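PDB 3QLD: mandelate racemase/muconate lactonizing protein from Alicyclobacillus acidocaldarius LAA1, which is of unknown function but belongs to the enolase superfamily, joining an enolase-like N-terminal domain to a TIM-barrel-like C-terminal domain. Local coordinates for residues A[211-216]-A[239-244]; A[169-174]-A[194-199]; A[264-269]-A[291-296]. All coordinates share one frame; numbering follows the deposited sequence.

Contact 1: A[211-216]-A[239-244]; sequences QLDAYD and LRTPVC
The carboxylate of Asp213 reaches across to three donors on Arg240 and Thr241. Asp213 OD1 takes two of them: Thr241 OG1 donates over a short 2.5 Å on the anti side, and Thr241 N donates over 3.0 Å from well above the carboxylate plane. Both approach from the same face, because Thr241 turns OG1 back beside its own backbone N (chi1 -52°). Asp213 OD2 accepts from Arg240 N at 2.9 Å, a fairly straight bond (163° at the hydrogen). Arg240 lays its CB and CG against that oxygen, CG at 3.4 Å from Asp213 OD2, before its chain bends and carries the guanidinium elsewhere. Water 1 adds a bridge, donating to Leu212 O and to Thr241 OG1, so Thr241 OG1 both donates, to Asp213 OD1, and accepts, from the water. Further out, OD2 has a salt bridge to Arg210 in the last turn of helix 206-211, which helps fix the rotation of the carboxylate. Gln236 NE2 bonds Thr241 O, and Arg265 NH1 bonds Leu239 O. The contact thus ties two successive helix-to-strand turns, those leading into strands 220-221 and 243-245, at the N-terminal end of the strands of a TIM-type barrel.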
ATOM      1  N   GLN A 211     -26.381 -19.215  -7.121  1.00 28.60           N
ATOM      2  CA  GLN A 211     -27.314 -19.515  -8.268  1.00 29.58           C
ATOM      3  C   GLN A 211     -26.516 -19.531  -9.568  1.00 28.74           C
ATOM      4  O   GLN A 211     -26.900 -20.210 -10.571  1.00 26.14           O
ATOM      5  CB  GLN A 211     -28.432 -18.475  -8.376  1.00 30.40           C
ATOM      6  CG  GLN A 211     -29.527 -18.352  -7.267  1.00 37.55           C
ATOM      7  CD  GLN A 211     -30.386 -17.029  -7.436  1.00 44.46           C
ATOM      8  OE1 GLN A 211     -30.525 -16.496  -8.546  1.00 50.64           O
ATOM      9  NE2 GLN A 211     -30.902 -16.492  -6.327  1.00 46.08           N
ATOM     10  N   LEU A 212     -25.409 -18.784  -9.568  1.00 26.18           N
ATOM     11  CA  LEU A 212     -24.537 -18.736 -10.714  1.00 25.67           C
ATOM     12  C   LEU A 212     -23.755 -19.987 -11.012  1.00 25.55           C
ATOM     13  O   LEU A 212     -23.292 -20.166 -12.125  1.00 26.33           O
ATOM     14  CB  LEU A 212     -23.618 -17.476 -10.739  1.00 24.31           C
ATOM     15  CG  LEU A 212     -24.344 -16.142 -10.570  1.00 28.17           C
ATOM     16  CD1 LEU A 212     -23.225 -15.054 -10.568  1.00 26.19           C
ATOM     17  CD2 LEU A 212     -25.338 -15.869 -11.731  1.00 31.21           C
ATOM     18  N   ASP A 213     -23.625 -20.898 -10.053  1.00 25.89           N
ATOM     19  CA  ASP A 213     -22.897 -22.140 -10.297  1.00 25.11           C
ATOM     20  C   ASP A 213     -23.538 -22.944 -11.429  1.00 26.83           C
ATOM     21  O   ASP A 213     -22.869 -23.784 -12.046  1.00 26.76           O
ATOM     22  CB  ASP A 213     -22.945 -23.001  -9.017  1.00 25.15           C
ATOM     23  CG  ASP A 213     -21.917 -22.565  -7.971  1.00 25.42           C
ATOM     24  OD1 ASP A 213     -21.043 -21.700  -8.262  1.00 25.79           O
ATOM     25  OD2 ASP A 213     -22.010 -23.084  -6.832  1.00 23.87           O
ATOM     26  N   ALA A 214     -24.808 -22.685 -11.694  1.00 28.14           N
ATOM     27  CA  ALA A 214     -25.506 -23.491 -12.727  1.00 29.74           C
ATOM     28  C   ALA A 214     -24.940 -23.242 -14.150  1.00 31.25           C
ATOM     29  O   ALA A 214     -25.154 -24.066 -15.054  1.00 30.77           O
ATOM     30  CB  ALA A 214     -26.981 -23.268 -12.659  1.00 31.23           C
ATOM     31  N   TYR A 215     -24.188 -22.134 -14.331  1.00 29.05           N
ATOM     32  CA  TYR A 215     -23.725 -21.716 -15.657  1.00 28.24           C
ATOM     33  C   TYR A 215     -22.317 -22.003 -16.056  1.00 27.81           C
ATOM     34  O   TYR A 215     -21.897 -21.565 -17.164  1.00 27.79           O
ATOM     35  CB  TYR A 215     -24.094 -20.231 -15.886  1.00 28.58           C
ATOM     36  CG  TYR A 215     -25.522 -19.987 -15.542  1.00 29.29           C
ATOM     37  CD1 TYR A 215     -26.547 -20.566 -16.300  1.00 38.07           C
ATOM     38  CD2 TYR A 215     -25.884 -19.235 -14.440  1.00 29.69           C
ATOM     39  CE1 TYR A 215     -27.894 -20.369 -15.960  1.00 36.98           C
ATOM     40  CE2 TYR A 215     -27.193 -19.054 -14.084  1.00 34.21           C
ATOM     41  CZ  TYR A 215     -28.206 -19.633 -14.861  1.00 37.66           C
ATOM     42  OH  TYR A 215     -29.534 -19.441 -14.518  1.00 38.98           O
ATOM     43  N   ASP A 216     -21.586 -22.684 -15.160  0.70 27.18           N
ATOM     44  CA  ASP A 216     -20.228 -23.134 -15.389  0.70 27.24           C
ATOM     45  C   ASP A 216     -19.256 -22.016 -15.837  0.70 27.26           C
ATOM     46  O   ASP A 216     -18.533 -22.182 -16.800  0.70 25.69           O
ATOM     47  CB  ASP A 216     -20.230 -24.337 -16.373  0.70 29.53           C
ATOM     48  CG  ASP A 216     -21.185 -25.460 -15.925  0.70 33.23           C
ATOM     49  OD1 ASP A 216     -21.700 -25.456 -14.753  0.70 35.84           O
ATOM     50  OD2 ASP A 216     -21.422 -26.355 -16.771  0.70 39.24           O
ATOM     51  N   LEU A 239     -19.229 -21.899  -2.892  1.00 21.20           N
ATOM     52  CA  LEU A 239     -19.349 -21.784  -4.359  1.00 22.38           C
ATOM     53  C   LEU A 239     -18.594 -22.890  -5.068  1.00 21.24           C
ATOM     54  O   LEU A 239     -17.393 -23.188  -4.810  1.00 22.40           O
ATOM     55  CB  LEU A 239     -18.784 -20.416  -4.859  1.00 21.12           C
ATOM     56  CG  LEU A 239     -19.575 -19.150  -4.513  1.00 24.36           C
ATOM     57  CD1 LEU A 239     -18.788 -17.949  -5.033  1.00 22.53           C
ATOM     58  CD2 LEU A 239     -20.961 -19.155  -5.140  1.00 27.99           C
ATOM     59  N   ARG A 240     -19.283 -23.522  -6.001  1.00 22.04           N
ATOM     60  CA  ARG A 240     -18.615 -24.478  -6.888  1.00 22.25           C
ATOM     61  C   ARG A 240     -17.741 -23.760  -7.939  1.00 22.96           C
ATOM     62  O   ARG A 240     -16.679 -24.280  -8.368  1.00 22.97           O
ATOM     63  CB  ARG A 240     -19.625 -25.423  -7.585  1.00 23.75           C
ATOM     64  CG  ARG A 240     -20.589 -26.145  -6.600  1.00 24.84           C
ATOM     65  CD  ARG A 240     -19.859 -27.075  -5.561  1.00 28.05           C
ATOM     66  NE  ARG A 240     -19.218 -26.439  -4.401  1.00 24.77           N
ATOM     67  CZ  ARG A 240     -19.820 -26.105  -3.247  1.00 24.31           C
ATOM     68  NH1 ARG A 240     -21.129 -26.328  -3.056  1.00 23.93           N
ATOM     69  NH2 ARG A 240     -19.114 -25.518  -2.286  1.00 26.35           N
ATOM     70  N   THR A 241     -18.186 -22.582  -8.344  1.00 21.80           N
ATOM     71  CA  THR A 241     -17.411 -21.715  -9.287  1.00 20.83           C
ATOM     72  C   THR A 241     -16.136 -21.152  -8.621  1.00 21.43           C
ATOM     73  O   THR A 241     -16.208 -20.663  -7.476  1.00 21.86           O
ATOM     74  CB  THR A 241     -18.304 -20.556  -9.727  1.00 21.04           C
ATOM     75  OG1 THR A 241     -19.543 -21.077 -10.220  1.00 25.34           O
ATOM     76  CG2 THR A 241     -17.602 -19.542 -10.820  1.00 19.22           C
ATOM     77  N   PRO A 242     -14.981 -21.193  -9.302  1.00 22.90           N
ATOM     78  CA  PRO A 242     -13.784 -20.623  -8.721  1.00 23.48           C
ATOM     79  C   PRO A 242     -13.952 -19.101  -8.547  1.00 23.15           C
ATOM     80  O   PRO A 242     -14.539 -18.415  -9.413  1.00 21.45           O
ATOM     81  CB  PRO A 242     -12.736 -20.869  -9.815  1.00 23.62           C
ATOM     82  CG  PRO A 242     -13.235 -22.099 -10.528  1.00 27.42           C
ATOM     83  CD  PRO A 242     -14.678 -21.785 -10.639  1.00 22.60           C
ATOM     84  N   VAL A 243     -13.428 -18.602  -7.414  1.00 23.19           N
ATOM     85  CA  VAL A 243     -13.253 -17.149  -7.273  1.00 21.46           C
ATOM     86  C   VAL A 243     -11.887 -16.792  -7.832  1.00 21.72           C
ATOM     87  O   VAL A 243     -10.933 -17.506  -7.616  1.00 21.61           O
ATOM     88  CB  VAL A 243     -13.328 -16.724  -5.765  1.00 21.75           C
ATOM     89  CG1 VAL A 243     -12.894 -15.255  -5.610  1.00 21.77           C
ATOM     90  CG2 VAL A 243     -14.754 -16.955  -5.286  1.00 21.60           C
ATOM     91  N   CYS A 244     -11.804 -15.647  -8.527  1.00 21.56           N
ATOM     92  CA  CYS A 244     -10.551 -15.104  -9.040  1.00 23.04           C
ATOM     93  C   CYS A 244     -10.248 -13.802  -8.293  1.00 22.93           C
ATOM     94  O   CYS A 244     -11.148 -13.003  -8.098  1.00 22.71           O
ATOM     95  CB  CYS A 244     -10.737 -14.733 -10.494  1.00 22.92           C
ATOM     96  SG  CYS A 244      -9.222 -14.062 -11.225  1.00 26.84           S
TER
HETATM   97  O   HOH W   1     -20.683 -21.002 -12.711  1.00 28.24           O

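Contact 2: A[169-174]-A[194-199]; sequences KLKIAP and AADANG
Lys169 lies beside Ala194 in parallel register and runs its aliphatic part past Asp196, with CG 3.9 Å from Asp196 CB. Its CG stands anti to the backbone N (chi1 -179°), and the chain then bends to bring NZ into salt bridges with Asp323 and Glu221; Asp196 OD2 is near but beyond such a bond. Leu170 supplies the central strand pairing: its N donates to Ala194 O at 2.9 Å, and its O accepts from Asp196 N at 2.8 Å. Its side chain points to the other face of the sheet, onto Ile181 of helix 178-187. Lys171 returns to the Lys169 face and lies alongside Asp196, folding at chi2 (-79°) so that NZ makes a salt bridge, weak as a hydrogen bond, to OD2 at 3.0 Å. The other oxygen, OD1, accepts from Asn198 N in an Asx turn that holds the carboxylate as the strand ends. Ile172 closes the ladder, N to Asp196 O at 3.0 Å, and sets CD1 3.8 Å from Ala195 CB. This is the parallel pair of a beta-alpha-beta crossover through helix 178-187, its Lys-Leu-Lys sequence resembling the Lys-x-Lys motif on this strand in both mandelate racemase and muconate lactonizing enzymes.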
ATOM      1  N   LYS A 169     -15.774 -11.939 -20.729  1.00 27.66           N
ATOM      2  CA  LYS A 169     -15.883 -11.657 -19.255  1.00 26.50           C
ATOM      3  C   LYS A 169     -16.934 -10.588 -19.080  1.00 27.77           C
ATOM      4  O   LYS A 169     -16.794  -9.430 -19.553  1.00 27.65           O
ATOM      5  CB  LYS A 169     -14.532 -11.245 -18.648  1.00 27.83           C
ATOM      6  CG  LYS A 169     -14.563 -10.951 -17.100  1.00 26.92           C
ATOM      7  CD  LYS A 169     -13.166 -10.891 -16.512  1.00 30.52           C
ATOM      8  CE  LYS A 169     -12.235  -9.898 -17.245  1.00 36.31           C
ATOM      9  NZ  LYS A 169     -11.259  -9.168 -16.344  1.00 36.70           N
ATOM     10  N   LEU A 170     -18.025 -10.963 -18.445  1.00 26.63           N
ATOM     11  CA  LEU A 170     -19.126 -10.111 -18.248  1.00 27.02           C
ATOM     12  C   LEU A 170     -19.046  -9.347 -16.914  1.00 28.40           C
ATOM     13  O   LEU A 170     -18.877  -9.959 -15.852  1.00 26.18           O
ATOM     14  CB  LEU A 170     -20.383 -10.961 -18.156  1.00 28.15           C
ATOM     15  CG  LEU A 170     -20.610 -11.936 -19.317  1.00 32.64           C
ATOM     16  CD1 LEU A 170     -22.062 -12.348 -19.153  1.00 31.90           C
ATOM     17  CD2 LEU A 170     -20.433 -11.132 -20.628  1.00 35.35           C
ATOM     18  N   LYS A 171     -19.266  -8.025 -16.965  1.00 26.71           N
ATOM     19  CA  LYS A 171     -19.395  -7.247 -15.724  1.00 28.17           C
ATOM     20  C   LYS A 171     -20.724  -7.554 -15.104  1.00 28.14           C
ATOM     21  O   LYS A 171     -21.738  -7.594 -15.794  1.00 30.18           O
ATOM     22  CB  LYS A 171     -19.251  -5.742 -16.020  1.00 28.55           C
ATOM     23  CG  LYS A 171     -17.873  -5.395 -16.503  1.00 32.76           C
ATOM     24  CD  LYS A 171     -16.862  -5.304 -15.332  1.00 39.65           C
ATOM     25  CE  LYS A 171     -15.422  -5.145 -15.864  1.00 43.46           C
ATOM     26  NZ  LYS A 171     -14.598  -4.265 -14.973  1.00 44.07           N
ATOM     27  N   ILE A 172     -20.722  -7.873 -13.806  1.00 26.64           N
ATOM     28  CA  ILE A 172     -21.917  -8.194 -13.109  1.00 24.78           C
ATOM     29  C   ILE A 172     -22.023  -7.445 -11.752  1.00 27.46           C
ATOM     30  O   ILE A 172     -20.998  -6.971 -11.222  1.00 25.71           O
ATOM     31  CB  ILE A 172     -22.048  -9.715 -12.839  1.00 26.74           C
ATOM     32  CG1 ILE A 172     -20.900 -10.209 -11.934  1.00 23.35           C
ATOM     33  CG2 ILE A 172     -22.179 -10.457 -14.204  1.00 24.21           C
ATOM     34  CD1 ILE A 172     -21.237 -11.582 -11.261  1.00 21.97           C
ATOM     35  N   ALA A 173     -23.263  -7.282 -11.287  1.00 27.63           N
ATOM     36  CA  ALA A 173     -23.560  -6.683  -9.997  1.00 29.00           C
ATOM     37  C   ALA A 173     -24.874  -7.204  -9.518  1.00 30.90           C
ATOM     38  O   ALA A 173     -25.626  -7.795 -10.298  1.00 32.75           O
ATOM     39  CB  ALA A 173     -23.551  -5.124 -10.073  1.00 29.48           C
ATOM     40  N   PRO A 174     -25.165  -7.038  -8.221  1.00 32.90           N
ATOM     41  CA  PRO A 174     -26.404  -7.577  -7.681  1.00 35.26           C
ATOM     42  C   PRO A 174     -27.601  -7.022  -8.462  1.00 37.67           C
ATOM     43  O   PRO A 174     -27.674  -5.825  -8.659  1.00 37.74           O
ATOM     44  CB  PRO A 174     -26.394  -7.065  -6.242  1.00 36.12           C
ATOM     45  CG  PRO A 174     -24.884  -6.894  -5.930  1.00 32.51           C
ATOM     46  CD  PRO A 174     -24.350  -6.350  -7.191  1.00 33.09           C
ATOM     47  N   ALA A 194     -16.492 -15.753 -18.258  1.00 25.41           N
ATOM     48  CA  ALA A 194     -16.113 -15.386 -16.856  1.00 25.97           C
ATOM     49  C   ALA A 194     -16.935 -14.189 -16.418  1.00 27.42           C
ATOM     50  O   ALA A 194     -17.698 -13.560 -17.231  1.00 26.73           O
ATOM     51  CB  ALA A 194     -14.577 -15.137 -16.713  1.00 24.36           C
ATOM     52  N   ALA A 195     -16.889 -13.873 -15.114  1.00 26.67           N
ATOM     53  CA  ALA A 195     -17.678 -12.733 -14.659  1.00 26.17           C
ATOM     54  C   ALA A 195     -16.810 -11.842 -13.754  1.00 27.21           C
ATOM     55  O   ALA A 195     -15.944 -12.343 -13.039  1.00 26.52           O
ATOM     56  CB  ALA A 195     -18.953 -13.141 -13.906  1.00 27.78           C
ATOM     57  N   ASP A 196     -17.044 -10.527 -13.820  1.00 26.65           N
ATOM     58  CA  ASP A 196     -16.240  -9.647 -12.985  1.00 26.66           C
ATOM     59  C   ASP A 196     -17.181  -8.785 -12.173  1.00 25.50           C
ATOM     60  O   ASP A 196     -17.965  -8.013 -12.694  1.00 25.51           O
ATOM     61  CB  ASP A 196     -15.267  -8.849 -13.848  1.00 27.79           C
ATOM     62  CG  ASP A 196     -14.546  -7.768 -13.064  1.00 32.49           C
ATOM     63  OD1 ASP A 196     -14.561  -7.747 -11.796  1.00 33.41           O
ATOM     64  OD2 ASP A 196     -13.908  -6.968 -13.747  1.00 36.70           O
ATOM     65  N   ALA A 197     -17.147  -8.992 -10.870  1.00 24.88           N
ATOM     66  CA  ALA A 197     -18.071  -8.332  -9.982  1.00 23.97           C
ATOM     67  C   ALA A 197     -17.575  -6.969  -9.488  1.00 23.58           C
ATOM     68  O   ALA A 197     -18.386  -6.220  -8.915  1.00 24.81           O
ATOM     69  CB  ALA A 197     -18.383  -9.229  -8.763  1.00 23.25           C
ATOM     70  N   ASN A 198     -16.280  -6.689  -9.634  1.00 25.05           N
ATOM     71  CA  ASN A 198     -15.639  -5.440  -9.137  1.00 27.44           C
ATOM     72  C   ASN A 198     -16.083  -5.110  -7.695  1.00 27.45           C
ATOM     73  O   ASN A 198     -16.474  -3.975  -7.407  1.00 27.35           O
ATOM     74  CB  ASN A 198     -16.073  -4.283 -10.056  1.00 29.96           C
ATOM     75  CG  ASN A 198     -15.153  -3.056  -9.925  1.00 38.34           C
ATOM     76  OD1 ASN A 198     -13.936  -3.174  -9.631  1.00 41.40           O
ATOM     77  ND2 ASN A 198     -15.734  -1.868 -10.170  1.00 42.41           N
ATOM     78  N   GLY A 199     -16.121  -6.091  -6.802  1.00 26.15           N
ATOM     79  CA  GLY A 199     -16.444  -5.834  -5.377  1.00 24.84           C
ATOM     80  C   GLY A 199     -17.846  -5.380  -5.007  1.00 26.92           C
ATOM     81  O   GLY A 199     -18.078  -4.838  -3.907  1.00 26.17           O
TER

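Contact 3: A[264-269]-A[291-296]; sequences ARVLNV and GMAAWV
Trp295 leans its indole across strand 266-269, meeting Val266 with an edge and Asn268 with a face. From CB, the CG atom is set between the backbone N and the carbonyl carbon (chi1 55°), which swings the ring over the neighbouring strand. Trp295 CD1 comes first, 3.6 Å from Val266 CG1; Trp295 NE1 is next, 3.5 Å from the same methyl, which lies in the ring plane. Beyond the ring fusion, Trp295 CZ2 lies 3.8 Å from Asn268 CB, which makes an off-centre CH-pi contact with the six-membered ring. At the tip, Trp295 CH2 is 3.2 Å from Asn268 ND2, the amide and ring planes being 36° apart. Glu221 accepts a hydrogen bond from that ND2, so the amide is held from beyond the pair. Behind the indole runs an unbroken parallel ladder: Arg265 O, Ala293 O, Leu267 O and Trp295 O accept in turn from Ala293 N, Leu267 N, Trp295 N and Val269 N. At its start selenomethionine Met292 curls CE to 3.7 Å from Ala264 O. Phe219 stacks on the Trp295 ring and Arg167 makes a cation-pi contact with it, on the sheet face shared with Val266 and Asn268. The other face backs onto helices: Val269 and Ala294 touch Leu284 of helix 277-289, while Leu267 rests on Leu255 of helix 252-261, also touched by Met292 just before the strand, and strand 243-245 flanks strand 266-269.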
ATOM      1  N   ALA A 264      -9.679 -18.358  -2.680  1.00 22.34           N
ATOM      2  CA  ALA A 264      -9.853 -18.271  -4.144  1.00 21.08           C
ATOM      3  C   ALA A 264      -9.133 -19.411  -4.837  1.00 21.69           C
ATOM      4  O   ALA A 264      -8.215 -20.045  -4.275  1.00 23.34           O
ATOM      5  CB  ALA A 264      -9.368 -16.909  -4.723  1.00 20.45           C
ATOM      6  N   ARG A 265      -9.500 -19.602  -6.088  1.00 21.95           N
ATOM      7  CA  ARG A 265      -8.918 -20.691  -6.871  1.00 23.48           C
ATOM      8  C   ARG A 265      -8.252 -20.252  -8.175  1.00 24.72           C
ATOM      9  O   ARG A 265      -7.652 -21.099  -8.840  1.00 25.45           O
ATOM     10  CB  ARG A 265      -9.964 -21.812  -7.142  1.00 23.40           C
ATOM     11  CG  ARG A 265     -10.450 -22.440  -5.876  1.00 26.06           C
ATOM     12  CD  ARG A 265     -11.103 -23.794  -6.122  1.00 32.52           C
ATOM     13  NE  ARG A 265     -12.477 -23.737  -6.612  1.00 30.04           N
ATOM     14  CZ  ARG A 265     -13.528 -23.768  -5.794  1.00 36.98           C
ATOM     15  NH1 ARG A 265     -14.771 -23.742  -6.269  1.00 31.99           N
ATOM     16  NH2 ARG A 265     -13.308 -23.827  -4.481  1.00 32.93           N
ATOM     17  N   VAL A 266      -8.392 -18.976  -8.561  1.00 25.04           N
ATOM     18  CA  VAL A 266      -7.810 -18.439  -9.782  1.00 24.55           C
ATOM     19  C   VAL A 266      -7.144 -17.092  -9.509  1.00 26.60           C
ATOM     20  O   VAL A 266      -7.709 -16.298  -8.747  1.00 24.91           O
ATOM     21  CB  VAL A 266      -8.906 -18.267 -10.866  1.00 26.66           C
ATOM     22  CG1 VAL A 266      -8.390 -17.549 -12.131  1.00 25.07           C
ATOM     23  CG2 VAL A 266      -9.422 -19.644 -11.276  1.00 23.11           C
ATOM     24  N   LEU A 267      -5.955 -16.882 -10.098  1.00 27.13           N
ATOM     25  CA  LEU A 267      -5.200 -15.630  -9.917  1.00 25.86           C
ATOM     26  C   LEU A 267      -5.141 -14.886 -11.234  1.00 27.34           C
ATOM     27  O   LEU A 267      -4.725 -15.477 -12.258  1.00 26.52           O
ATOM     28  CB  LEU A 267      -3.792 -15.940  -9.365  1.00 26.91           C
ATOM     29  CG  LEU A 267      -2.840 -14.730  -9.153  1.00 30.87           C
ATOM     30  CD1 LEU A 267      -3.393 -13.817  -8.031  1.00 33.05           C
ATOM     31  CD2 LEU A 267      -1.441 -15.233  -8.771  1.00 33.96           C
ATOM     32  N   ASN A 268      -5.587 -13.625 -11.200  1.00 24.51           N
ATOM     33  CA  ASN A 268      -5.302 -12.629 -12.259  1.00 27.00           C
ATOM     34  C   ASN A 268      -3.911 -12.086 -12.003  1.00 27.71           C
ATOM     35  O   ASN A 268      -3.661 -11.393 -10.997  1.00 25.94           O
ATOM     36  CB  ASN A 268      -6.388 -11.545 -12.306  1.00 25.77           C
ATOM     37  CG  ASN A 268      -6.141 -10.466 -13.351  1.00 24.22           C
ATOM     38  OD1 ASN A 268      -5.015 -10.284 -13.804  1.00 27.61           O
ATOM     39  ND2 ASN A 268      -7.169  -9.727 -13.681  1.00 25.65           N
ATOM     40  N   VAL A 269      -2.993 -12.477 -12.883  1.00 27.01           N
ATOM     41  CA  VAL A 269      -1.584 -12.064 -12.763  1.00 28.54           C
ATOM     42  C   VAL A 269      -1.351 -10.779 -13.557  1.00 29.28           C
ATOM     43  O   VAL A 269      -1.695 -10.717 -14.737  1.00 26.70           O
ATOM     44  CB  VAL A 269      -0.646 -13.143 -13.314  1.00 29.48           C
ATOM     45  CG1 VAL A 269       0.856 -12.600 -13.465  1.00 26.95           C
ATOM     46  CG2 VAL A 269      -0.697 -14.374 -12.357  1.00 29.65           C
ATOM     47  N   GLY A 291      -2.737 -25.715  -6.521  1.00 35.42           N
ATOM     48  CA  GLY A 291      -3.867 -26.159  -7.347  1.00 34.31           C
ATOM     49  C   GLY A 291      -4.672 -25.062  -8.046  1.00 35.03           C
ATOM     50  O   GLY A 291      -5.694 -25.341  -8.686  1.00 34.68           O
HETATM   51  N   MSE A 292      -4.184 -23.820  -7.952  1.00 34.41           N
HETATM   52  CA  MSE A 292      -4.804 -22.670  -8.590  1.00 33.76           C
HETATM   53  C   MSE A 292      -4.433 -22.540 -10.105  1.00 35.36           C
HETATM   54  O   MSE A 292      -3.397 -23.074 -10.584  1.00 35.75           O
HETATM   55  CB  MSE A 292      -4.383 -21.435  -7.804  1.00 33.69           C
HETATM   56  CG  MSE A 292      -4.715 -21.520  -6.344  1.00 33.27           C
HETATM   57 SE   MSE A 292      -4.269 -19.892  -5.322  1.00 37.89          SE
HETATM   58  CE  MSE A 292      -5.425 -18.670  -6.300  1.00 33.91           C
ATOM     59  N   ALA A 293      -5.312 -21.890 -10.865  1.00 34.09           N
ATOM     60  CA  ALA A 293      -5.067 -21.588 -12.270  1.00 33.82           C
ATOM     61  C   ALA A 293      -4.785 -20.082 -12.291  1.00 33.62           C
ATOM     62  O   ALA A 293      -5.271 -19.343 -11.428  1.00 32.08           O
ATOM     63  CB  ALA A 293      -6.334 -21.866 -13.086  1.00 33.83           C
ATOM     64  N   ALA A 294      -3.991 -19.643 -13.264  1.00 32.61           N
ATOM     65  CA  ALA A 294      -3.689 -18.210 -13.417  1.00 31.49           C
ATOM     66  C   ALA A 294      -3.815 -17.807 -14.885  1.00 31.16           C
ATOM     67  O   ALA A 294      -3.821 -18.677 -15.798  1.00 30.76           O
ATOM     68  CB  ALA A 294      -2.307 -17.892 -12.809  1.00 31.08           C
ATOM     69  N   TRP A 295      -3.991 -16.502 -15.124  1.00 29.60           N
ATOM     70  CA  TRP A 295      -4.080 -15.944 -16.461  1.00 28.55           C
ATOM     71  C   TRP A 295      -3.593 -14.524 -16.316  1.00 28.54           C
ATOM     72  O   TRP A 295      -3.558 -13.983 -15.172  1.00 28.46           O
ATOM     73  CB  TRP A 295      -5.516 -15.985 -16.981  1.00 27.48           C
ATOM     74  CG  TRP A 295      -6.536 -15.341 -16.120  1.00 30.05           C
ATOM     75  CD1 TRP A 295      -7.120 -15.873 -15.010  1.00 30.21           C
ATOM     76  CD2 TRP A 295      -7.079 -14.024 -16.270  1.00 27.27           C
ATOM     77  NE1 TRP A 295      -8.031 -14.986 -14.466  1.00 31.47           N
ATOM     78  CE2 TRP A 295      -8.004 -13.827 -15.202  1.00 29.54           C
ATOM     79  CE3 TRP A 295      -6.849 -12.969 -17.177  1.00 28.07           C
ATOM     80  CZ2 TRP A 295      -8.725 -12.634 -15.032  1.00 30.82           C
ATOM     81  CZ3 TRP A 295      -7.588 -11.782 -17.029  1.00 30.48           C
ATOM     82  CH2 TRP A 295      -8.503 -11.610 -15.947  1.00 29.71           C
ATOM     83  N   VAL A 296      -3.241 -13.890 -17.424  1.00 29.61           N
ATOM     84  CA  VAL A 296      -2.732 -12.502 -17.363  1.00 28.06           C
ATOM     85  C   VAL A 296      -3.790 -11.446 -17.676  1.00 28.19           C
ATOM     86  O   VAL A 296      -4.449 -11.462 -18.737  1.00 27.83           O
ATOM     87  CB  VAL A 296      -1.431 -12.322 -18.263  1.00 29.69           C
ATOM     88  CG1 VAL A 296      -1.050 -10.859 -18.451  1.00 25.23           C
ATOM     89  CG2 VAL A 296      -0.287 -13.114 -17.772  1.00 28.21           C
TER

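Following the chain, contact 2 closes first, joining strands 167-171 and 192-196 around helix 178-187. Contact 1 follows, linking the turn after helix 206-211 to the one after helix 229-238, and contact 3 then pairs strands 266-269 and 293-296. The three loops run in series; none nests in or crosses another. All reach the same sheet, and their edges meet: Leu212 CD1 packs 4.1 Å from Ile172 CD1 between contacts 1 and 2, and Arg265 N probably hydrogen-bonds Val243 O between contacts 1 and 3. Contacts 2 and 3 meet within the barrel, where Lys169 NZ lies 3.7 Å from Trp295 CH2.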